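Local coordinates for protein DNA ligase (Aquifex aeolicus, PDB 3QWU) that is a putative ATP-dependent DNA ligase, likely to join nucleic acid ends through an adenylated intermediate, and here holds adenosine and calcium, at residues 85-90 with 126-131; 212-217 with 229-234. All blocks are in the same frame, centred on the assembly; numbering follows the deposited sequence.

Interaction 1: 85-90 with 126-131. With ADN (adenosine), chain C.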
ATOM      1  N   ASN A  85       3.417  17.238  17.194  1.00 33.69           N
ATOM      2  CA  ASN A  85       3.333  17.095  18.615  1.00 33.68           C
ATOM      3  C   ASN A  85       4.584  17.645  19.279  1.00 33.78           C
ATOM      4  O   ASN A  85       5.730  17.418  18.815  1.00 33.76           O
ATOM      5  CB  ASN A  85       3.237  15.605  18.897  1.00 34.56           C
ATOM      6  CG  ASN A  85       3.127  15.302  20.332  1.00 36.81           C
ATOM      7  OD1 ASN A  85       4.118  15.340  21.072  1.00 39.43           O
ATOM      8  ND2 ASN A  85       1.938  14.912  20.743  1.00 38.60           N
ATOM      9  N   THR A  86       4.373  18.360  20.382  1.00 33.36           N
ATOM     10  CA  THR A  86       5.486  18.821  21.152  1.00 33.06           C
ATOM     11  C   THR A  86       5.256  18.680  22.634  1.00 33.23           C
ATOM     12  O   THR A  86       4.117  18.775  23.124  1.00 32.83           O
ATOM     13  CB  THR A  86       5.848  20.269  20.831  1.00 33.08           C
ATOM     14  OG1 THR A  86       7.238  20.445  21.162  1.00 34.43           O
ATOM     15  CG2 THR A  86       5.006  21.241  21.643  1.00 30.36           C
ATOM     16  N   ARG A  87       6.359  18.433  23.329  1.00 33.29           N
ATOM     17  CA  ARG A  87       6.366  18.268  24.777  1.00 33.64           C
ATOM     18  C   ARG A  87       7.383  19.278  25.324  1.00 33.48           C
ATOM     19  O   ARG A  87       8.537  19.285  24.905  1.00 34.00           O
ATOM     20  CB  ARG A  87       6.753  16.842  25.116  1.00 35.06           C
ATOM     21  CG  ARG A  87       5.553  15.849  25.159  1.00 36.09           C
ATOM     22  CD  ARG A  87       6.092  14.420  25.327  1.00 36.06           C
ATOM     23  NE  ARG A  87       6.983  14.144  24.200  1.00 36.64           N
ATOM     24  CZ  ARG A  87       7.997  13.294  24.225  1.00 39.03           C
ATOM     25  NH1 ARG A  87       8.249  12.575  25.310  1.00 41.44           N
ATOM     26  NH2 ARG A  87       8.750  13.131  23.146  1.00 39.93           N
ATOM     27  N   ILE A  88       6.933  20.189  26.170  1.00 32.50           N
ATOM     28  CA  ILE A  88       7.734  21.330  26.548  1.00 32.97           C
ATOM     29  C   ILE A  88       7.942  21.309  28.058  1.00 34.05           C
ATOM     30  O   ILE A  88       6.988  21.124  28.813  1.00 32.95           O
ATOM     31  CB  ILE A  88       7.069  22.692  26.127  1.00 32.30           C
ATOM     32  CG1 ILE A  88       6.814  22.736  24.583  1.00 32.93           C
ATOM     33  CG2 ILE A  88       7.949  23.877  26.549  1.00 29.53           C
ATOM     34  CD1 ILE A  88       5.814  23.842  24.107  1.00 29.94           C
ATOM     35  N   PHE A  89       9.184  21.535  28.479  1.00 35.50           N
ATOM     36  CA  PHE A  89       9.526  21.496  29.908  1.00 37.97           C
ATOM     37  C   PHE A  89      10.669  22.413  30.309  1.00 40.05           C
ATOM     38  O   PHE A  89      11.452  22.862  29.473  1.00 40.27           O
ATOM     39  CB  PHE A  89       9.895  20.080  30.337  1.00 38.04           C
ATOM     40  CG  PHE A  89      11.102  19.539  29.658  1.00 39.81           C
ATOM     41  CD1 PHE A  89      10.998  18.912  28.447  1.00 40.33           C
ATOM     42  CD2 PHE A  89      12.347  19.657  30.240  1.00 43.17           C
ATOM     43  CE1 PHE A  89      12.112  18.426  27.831  1.00 43.30           C
ATOM     44  CE2 PHE A  89      13.453  19.156  29.638  1.00 43.48           C
ATOM     45  CZ  PHE A  89      13.343  18.545  28.432  1.00 44.88           C
ATOM     46  N   LYS A  90      10.799  22.600  31.628  1.00 42.53           N
ATOM     47  CA  LYS A  90      11.856  23.416  32.213  1.00 43.06           C
ATOM     48  C   LYS A  90      12.998  22.557  32.766  1.00 44.82           C
ATOM     49  O   LYS A  90      12.758  21.584  33.471  1.00 46.19           O
ATOM     50  CB  LYS A  90      11.253  24.299  33.309  1.00 43.10           C
ATOM     51  CG  LYS A  90      12.069  25.541  33.573  1.00 43.50           C
ATOM     52  CD  LYS A  90      11.561  26.363  34.742  1.00 44.32           C
ATOM     53  CE  LYS A  90      12.557  27.514  34.985  1.00 44.39           C
ATOM     54  NZ  LYS A  90      12.167  28.420  36.050  1.00 45.87           N
ATOM     55  N   ASP A 126       7.356  21.115  37.609  1.00 45.54           N
ATOM     56  CA  ASP A 126       6.988  19.715  37.349  1.00 46.28           C
ATOM     57  C   ASP A 126       6.182  19.485  36.016  1.00 43.85           C
ATOM     58  O   ASP A 126       6.164  18.382  35.450  1.00 42.29           O
ATOM     59  CB  ASP A 126       6.201  19.157  38.570  1.00 48.06           C
ATOM     60  CG  ASP A 126       4.969  20.055  38.979  1.00 52.07           C
ATOM     61  OD1 ASP A 126       5.131  21.307  39.252  1.00 54.63           O
ATOM     62  OD2 ASP A 126       3.843  19.492  39.038  1.00 53.67           O
ATOM     63  N   LEU A 127       5.512  20.522  35.535  1.00 41.75           N
ATOM     64  CA  LEU A 127       4.641  20.376  34.366  1.00 39.22           C
ATOM     65  C   LEU A 127       5.415  20.130  33.038  1.00 38.68           C
ATOM     66  O   LEU A 127       6.542  20.649  32.776  1.00 37.19           O
ATOM     67  CB  LEU A 127       3.730  21.591  34.246  1.00 38.12           C
ATOM     68  CG  LEU A 127       2.682  21.759  35.344  1.00 39.24           C
ATOM     69  CD1 LEU A 127       1.801  22.947  35.010  1.00 38.43           C
ATOM     70  CD2 LEU A 127       1.870  20.501  35.568  1.00 35.16           C
ATOM     71  N   VAL A 128       4.819  19.261  32.230  1.00 38.03           N
ATOM     72  CA  VAL A 128       5.209  19.116  30.842  1.00 37.03           C
ATOM     73  C   VAL A 128       4.017  19.516  30.002  1.00 36.50           C
ATOM     74  O   VAL A 128       2.892  18.996  30.212  1.00 35.04           O
ATOM     75  CB  VAL A 128       5.547  17.691  30.499  1.00 39.01           C
ATOM     76  CG1 VAL A 128       6.003  17.644  29.055  1.00 37.22           C
ATOM     77  CG2 VAL A 128       6.570  17.069  31.558  1.00 35.69           C
ATOM     78  N   ILE A 129       4.235  20.469  29.079  1.00 35.46           N
ATOM     79  CA  ILE A 129       3.112  21.001  28.312  1.00 34.00           C
ATOM     80  C   ILE A 129       3.060  20.202  27.049  1.00 33.02           C
ATOM     81  O   ILE A 129       4.049  20.126  26.346  1.00 32.89           O
ATOM     82  CB  ILE A 129       3.304  22.491  27.929  1.00 34.06           C
ATOM     83  CG1 ILE A 129       3.545  23.334  29.170  1.00 33.75           C
ATOM     84  CG2 ILE A 129       2.110  23.013  27.133  1.00 32.28           C
ATOM     85  CD1 ILE A 129       4.040  24.742  28.857  1.00 32.58           C
ATOM     86  N   CYS A 130       1.906  19.611  26.765  1.00 33.26           N
ATOM     87  CA  CYS A 130       1.693  18.865  25.542  1.00 33.38           C
ATOM     88  C   CYS A 130       0.853  19.763  24.597  1.00 32.67           C
ATOM     89  O   CYS A 130      -0.290  20.106  24.899  1.00 31.42           O
ATOM     90  CB  CYS A 130       0.967  17.560  25.847  1.00 33.35           C
ATOM     91  SG  CYS A 130       1.875  16.448  26.915  1.00 37.55           S
ATOM     92  N   ALA A 131       1.449  20.110  23.461  1.00 32.24           N
ATOM     93  CA  ALA A 131       0.854  21.022  22.495  1.00 32.48           C
ATOM     94  C   ALA A 131       1.152  20.606  21.065  1.00 31.91           C
ATOM     95  O   ALA A 131       2.174  19.968  20.782  1.00 31.11           O
ATOM     96  CB  ALA A 131       1.372  22.455  22.715  1.00 32.74           C
TER
HETATM   97  O5' ADN C 501      -1.924  10.825  18.026  1.00 52.75           O
HETATM   98  C5' ADN C 501      -2.767  11.969  17.880  1.00 45.58           C
HETATM   99  C4' ADN C 501      -1.910  13.208  17.653  1.00 45.03           C
HETATM  100  O4' ADN C 501      -2.726  14.367  17.302  1.00 43.57           O
HETATM  101  C3' ADN C 501      -1.162  13.590  18.924  1.00 44.17           C
HETATM  102  O3' ADN C 501       0.118  12.982  19.074  1.00 45.67           O
HETATM  103  C2' ADN C 501      -1.081  15.111  18.859  1.00 42.47           C
HETATM  104  O2' ADN C 501       0.198  15.532  18.419  1.00 41.05           O
HETATM  105  C1' ADN C 501      -2.148  15.563  17.864  1.00 41.97           C
HETATM  106  N9  ADN C 501      -3.234  16.352  18.468  1.00 40.32           N
HETATM  107  C8  ADN C 501      -3.793  17.433  17.875  1.00 41.58           C
HETATM  108  N7  ADN C 501      -4.778  17.978  18.629  1.00 38.64           N
HETATM  109  C5  ADN C 501      -4.860  17.185  19.728  1.00 37.66           C
HETATM  110  C6  ADN C 501      -5.725  17.169  20.912  1.00 39.30           C
HETATM  111  N6  ADN C 501      -6.665  18.150  21.019  1.00 37.84           N
HETATM  112  N1  ADN C 501      -5.501  16.217  21.870  1.00 40.76           N
HETATM  113  C2  ADN C 501      -4.545  15.259  21.698  1.00 40.06           C
HETATM  114  N3  ADN C 501      -3.735  15.198  20.603  1.00 37.59           N
HETATM  115  C4  ADN C 501      -3.843  16.126  19.627  1.00 38.96           C
HETATM  116  O   HOH W   1       8.801  21.599  33.483  1.00 52.05           O
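L127 brings its carbonyl oxygen near CB of F89, and a water joins the two strands just beyond: it takes the N-H of K90 and donates to L127 O at 2.6 Å. The L127 side chain turns off toward helix 119-123, while the F89 ring meets F46 and F49. CG1 of V128, anti to its backbone N (chi1 -177°), lies along strand 85-90, 3.6 Å from I88 O, and also meets CB of R87. I129 and I88 form a hydrogen-bonded antiparallel pair. The bond from I129 N to I88 O is 2.8 Å long and nearly straight (168°), the return bond runs from I88 N to I129 O, and both donors lie in the plane of the accepting carbonyl. On the face of the sheet shared with T86 and A131, I88 CB and I129 CB stand 4.2 Å apart. C130 faces R87 on the other side of the sheet, its SG resting 4.1 Å from CG of R87. The sulfur meets the methylene part of the arginine; beyond it the chain bends at chi3, and S99, G42 and W52 carbonyl oxygens hold the guanidinium. A131 completes the register with T86: T86 N donates to A131 O at 2.8 Å, and A131 N returns the bond to T86 O. The methyl T86 CG2 packs over the same carbonyl, 3.2 Å from A131 O, whereas the threonine hydroxyl bonds to L98 O. Next to this pair stands N85. Its amide extends anti to the backbone N (chi1 -179°), and ND2 donates to O2' of adenosine at 3.0 Å and weakly to O3'. The pairing forms the middle of an antiparallel sheet where N85, near one end of strand 84-91, contacts the ribose hydroxyls, consistent with the nucleotide pocket of the ligase adenylation domain.

Interaction 2: 212-217 with 229-234. With ADN (adenosine), chain C.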
ATOM      1  N   GLY A 212     -12.735  22.214   6.755  1.00 30.11           N
ATOM      2  CA  GLY A 212     -11.360  21.720   6.542  1.00 29.91           C
ATOM      3  C   GLY A 212     -10.578  21.462   7.801  1.00 29.74           C
ATOM      4  O   GLY A 212      -9.376  21.581   7.809  1.00 31.88           O
ATOM      5  N   ARG A 213     -11.230  21.134   8.890  1.00 30.05           N
ATOM      6  CA  ARG A 213     -10.496  20.822  10.124  1.00 29.54           C
ATOM      7  C   ARG A 213     -10.154  19.350  10.169  1.00 28.99           C
ATOM      8  O   ARG A 213     -10.715  18.553   9.397  1.00 28.32           O
ATOM      9  CB  ARG A 213     -11.334  21.244  11.332  1.00 31.12           C
ATOM     10  CG  ARG A 213     -11.207  22.763  11.489  1.00 31.90           C
ATOM     11  CD  ARG A 213     -11.997  23.409  12.509  1.00 34.18           C
ATOM     12  NE  ARG A 213     -11.858  24.840  12.262  1.00 40.76           N
ATOM     13  CZ  ARG A 213     -11.292  25.722  13.076  1.00 44.70           C
ATOM     14  NH1 ARG A 213     -10.834  25.376  14.307  1.00 44.69           N
ATOM     15  NH2 ARG A 213     -11.233  26.980  12.667  1.00 42.70           N
ATOM     16  N   GLU A 214      -9.195  18.978  10.995  1.00 28.06           N
ATOM     17  CA  GLU A 214      -8.719  17.598  10.908  1.00 28.61           C
ATOM     18  C   GLU A 214      -9.691  16.578  11.495  1.00 28.82           C
ATOM     19  O   GLU A 214      -9.874  15.502  10.945  1.00 29.12           O
ATOM     20  CB  GLU A 214      -7.358  17.419  11.541  1.00 28.41           C
ATOM     21  CG  GLU A 214      -6.811  16.049  11.205  1.00 29.80           C
ATOM     22  CD  GLU A 214      -5.395  15.870  11.700  1.00 36.62           C
ATOM     23  OE1 GLU A 214      -4.570  15.364  10.901  1.00 41.92           O
ATOM     24  OE2 GLU A 214      -5.101  16.254  12.858  1.00 36.17           O
ATOM     25  N   GLY A 215     -10.361  16.944  12.581  1.00 29.49           N
ATOM     26  CA  GLY A 215     -11.095  15.987  13.383  1.00 29.37           C
ATOM     27  C   GLY A 215     -11.176  16.387  14.837  1.00 28.95           C
ATOM     28  O   GLY A 215     -10.975  17.545  15.172  1.00 29.93           O
ATOM     29  N   VAL A 216     -11.499  15.436  15.698  1.00 28.82           N
ATOM     30  CA  VAL A 216     -11.540  15.678  17.123  1.00 28.67           C
ATOM     31  C   VAL A 216     -10.835  14.571  17.865  1.00 29.24           C
ATOM     32  O   VAL A 216     -10.635  13.470  17.322  1.00 28.20           O
ATOM     33  CB  VAL A 216     -13.022  15.777  17.611  1.00 30.31           C
ATOM     34  CG1 VAL A 216     -13.745  16.879  16.857  1.00 26.51           C
ATOM     35  CG2 VAL A 216     -13.745  14.403  17.433  1.00 29.03           C
ATOM     36  N   VAL A 217     -10.458  14.869  19.117  1.00 30.64           N
ATOM     37  CA  VAL A 217     -10.048  13.842  20.104  1.00 30.26           C
ATOM     38  C   VAL A 217     -11.046  13.744  21.228  1.00 30.44           C
ATOM     39  O   VAL A 217     -11.417  14.733  21.804  1.00 29.73           O
ATOM     40  CB  VAL A 217      -8.677  14.160  20.740  1.00 30.49           C
ATOM     41  CG1 VAL A 217      -8.213  13.011  21.641  1.00 28.09           C
ATOM     42  CG2 VAL A 217      -7.664  14.405  19.672  1.00 30.04           C
ATOM     43  N   LYS A 229      -9.619   9.101  18.803  1.00 36.11           N
ATOM     44  CA  LYS A 229      -9.673  10.179  17.819  1.00 35.37           C
ATOM     45  C   LYS A 229     -10.473   9.766  16.580  1.00 34.67           C
ATOM     46  O   LYS A 229     -10.547   8.569  16.227  1.00 36.67           O
ATOM     47  CB  LYS A 229      -8.270  10.618  17.415  1.00 34.80           C
ATOM     48  CG  LYS A 229      -7.407   9.530  16.757  1.00 37.84           C
ATOM     49  CD  LYS A 229      -6.058  10.160  16.254  1.00 40.41           C
ATOM     50  CE  LYS A 229      -4.851   9.228  16.420  1.00 42.71           C
ATOM     51  NZ  LYS A 229      -4.734   8.100  15.455  1.00 40.92           N
ATOM     52  N   TYR A 230     -11.061  10.751  15.933  1.00 32.15           N
ATOM     53  CA  TYR A 230     -11.805  10.522  14.720  1.00 31.47           C
ATOM     54  C   TYR A 230     -11.461  11.643  13.738  1.00 31.23           C
ATOM     55  O   TYR A 230     -11.391  12.822  14.145  1.00 29.50           O
ATOM     56  CB  TYR A 230     -13.291  10.465  15.040  1.00 31.41           C
ATOM     57  CG  TYR A 230     -14.143  10.281  13.848  1.00 31.27           C
ATOM     58  CD1 TYR A 230     -14.695  11.377  13.175  1.00 31.13           C
ATOM     59  CD2 TYR A 230     -14.414   8.989  13.362  1.00 32.05           C
ATOM     60  CE1 TYR A 230     -15.517  11.185  12.024  1.00 32.26           C
ATOM     61  CE2 TYR A 230     -15.202   8.771  12.239  1.00 30.88           C
ATOM     62  CZ  TYR A 230     -15.755   9.868  11.554  1.00 33.29           C
ATOM     63  OH  TYR A 230     -16.516   9.621  10.415  1.00 33.84           O
ATOM     64  N   ILE A 231     -11.228  11.256  12.463  1.00 30.53           N
ATOM     65  CA  ILE A 231     -10.716  12.146  11.398  1.00 30.13           C
ATOM     66  C   ILE A 231     -11.828  12.432  10.360  1.00 29.31           C
ATOM     67  O   ILE A 231     -12.656  11.573  10.041  1.00 28.74           O
ATOM     68  CB  ILE A 231      -9.473  11.498  10.725  1.00 29.92           C
ATOM     69  CG1 ILE A 231      -8.547  10.914  11.842  1.00 35.52           C
ATOM     70  CG2 ILE A 231      -8.671  12.468   9.789  1.00 28.93           C
ATOM     71  CD1 ILE A 231      -7.600  11.873  12.727  1.00 31.90           C
ATOM     72  N   THR A 232     -11.862  13.653   9.857  1.00 28.64           N
ATOM     73  CA  THR A 232     -12.813  14.007   8.809  1.00 28.62           C
ATOM     74  C   THR A 232     -12.391  13.377   7.482  1.00 29.43           C
ATOM     75  O   THR A 232     -11.225  13.035   7.276  1.00 28.52           O
ATOM     76  CB  THR A 232     -12.899  15.510   8.634  1.00 29.19           C
ATOM     77  OG1 THR A 232     -11.595  16.040   8.284  1.00 24.78           O
ATOM     78  CG2 THR A 232     -13.443  16.181   9.951  1.00 29.20           C
ATOM     79  N   SER A 233     -13.346  13.218   6.576  1.00 30.48           N
ATOM     80  CA  SER A 233     -13.038  12.623   5.307  1.00 31.34           C
ATOM     81  C   SER A 233     -12.170  13.575   4.534  1.00 31.19           C
ATOM     82  O   SER A 233     -11.229  13.118   3.877  1.00 28.83           O
ATOM     83  CB  SER A 233     -14.285  12.284   4.538  1.00 32.51           C
ATOM     84  OG  SER A 233     -15.088  13.388   4.522  1.00 35.10           O
ATOM     85  N   TYR A 234     -12.444  14.888   4.667  1.00 31.64           N
ATOM     86  CA  TYR A 234     -11.561  15.898   4.076  1.00 31.90           C
ATOM     87  C   TYR A 234     -10.089  15.710   4.447  1.00 30.34           C
ATOM     88  O   TYR A 234      -9.199  15.711   3.580  1.00 29.68           O
ATOM     89  CB  TYR A 234     -11.993  17.302   4.455  1.00 33.23           C
ATOM     90  CG  TYR A 234     -10.967  18.385   4.136  1.00 37.81           C
ATOM     91  CD1 TYR A 234      -9.865  18.629   5.010  1.00 40.19           C
ATOM     92  CD2 TYR A 234     -11.090  19.178   2.981  1.00 40.18           C
ATOM     93  CE1 TYR A 234      -8.950  19.613   4.730  1.00 40.65           C
ATOM     94  CE2 TYR A 234     -10.162  20.171   2.691  1.00 41.15           C
ATOM     95  CZ  TYR A 234      -9.115  20.380   3.557  1.00 41.83           C
ATOM     96  OH  TYR A 234      -8.204  21.372   3.289  1.00 47.56           O
TER
HETATM   97  O5' ADN C 501      -1.924  10.825  18.026  1.00 52.75           O
HETATM   98  C5' ADN C 501      -2.767  11.969  17.880  1.00 45.58           C
HETATM   99  C4' ADN C 501      -1.910  13.208  17.653  1.00 45.03           C
HETATM  100  O4' ADN C 501      -2.726  14.367  17.302  1.00 43.57           O
HETATM  101  C3' ADN C 501      -1.162  13.590  18.924  1.00 44.17           C
HETATM  102  O3' ADN C 501       0.118  12.982  19.074  1.00 45.67           O
HETATM  103  C2' ADN C 501      -1.081  15.111  18.859  1.00 42.47           C
HETATM  104  O2' ADN C 501       0.198  15.532  18.419  1.00 41.05           O
HETATM  105  C1' ADN C 501      -2.148  15.563  17.864  1.00 41.97           C
HETATM  106  N9  ADN C 501      -3.234  16.352  18.468  1.00 40.32           N
HETATM  107  C8  ADN C 501      -3.793  17.433  17.875  1.00 41.58           C
HETATM  108  N7  ADN C 501      -4.778  17.978  18.629  1.00 38.64           N
HETATM  109  C5  ADN C 501      -4.860  17.185  19.728  1.00 37.66           C
HETATM  110  C6  ADN C 501      -5.725  17.169  20.912  1.00 39.30           C
HETATM  111  N6  ADN C 501      -6.665  18.150  21.019  1.00 37.84           N
HETATM  112  N1  ADN C 501      -5.501  16.217  21.870  1.00 40.76           N
HETATM  113  C2  ADN C 501      -4.545  15.259  21.698  1.00 40.06           C
HETATM  114  N3  ADN C 501      -3.735  15.198  20.603  1.00 37.59           N
HETATM  115  C4  ADN C 501      -3.843  16.126  19.627  1.00 38.96           C
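The ring of Y234 receives G212 over one face: G212 CA stands 3.6 Å above the ring plane, a little off the ring centre, in a CH-pi contact, with R213 O approaching obliquely. A second flat group, the adenine, carries V217 on one face, where V217 CG2 lies 3.6 Å from N1 of adenosine. The strands between these two ends form an antiparallel beta hairpin; E214 and the opening G-V-V of strand 215-220 read E-G-V-V, consistent with motif IV of the covalent nucleotidyltransferases.

V216 and Y230 are the hydrogen-bonded pair, V216 N donating to Y230 O at 3.0 Å and Y230 N returning to V216 O. On either side, G215 with I231 and V217 with K229 are non-hydrogen-bonded pairs. Lacking a side chain, G215 can bring its CA within 3.3 Å of Y230 O. K229 starts on the same face as V217, then its chain bends at chi3, bringing CE to 3.7 Å from O5' of adenosine. The E214 carboxylate forms a salt bridge with K80, and R213 pairs with E79. I231 sends its CG2 to E214 O.

T232, the N-cap of helix 233-242, holds its hydroxyl between backbone N and carbonyl carbon (chi1 59°), where OG1 meets A235 N. Its own amide is tied back to the first segment: T232 N donates to E214 O at 2.9 Å, nearly straight at 173°.

Overall arrangement
After the N-terminal region, strand 75-80 runs in the five-stranded mixed sheet, and a short turn carries the chain into strand 84-91 of a separate four-stranded antiparallel sheet. Interaction 1 then closes a loop containing strand 94-98 and helices 106-115 and 119-123. The chain later returns to the mixed sheet, where interaction 2 closes the much shorter loop of a hairpin, with strand 215-220 lying beside strand 75-80. The two loops follow in series and neither nest nor cross. The contacts do not touch, their nearest atoms being about 10 Å apart, but adenosine bridges them: 85-90 reaches its ribose, and 212-217 its base.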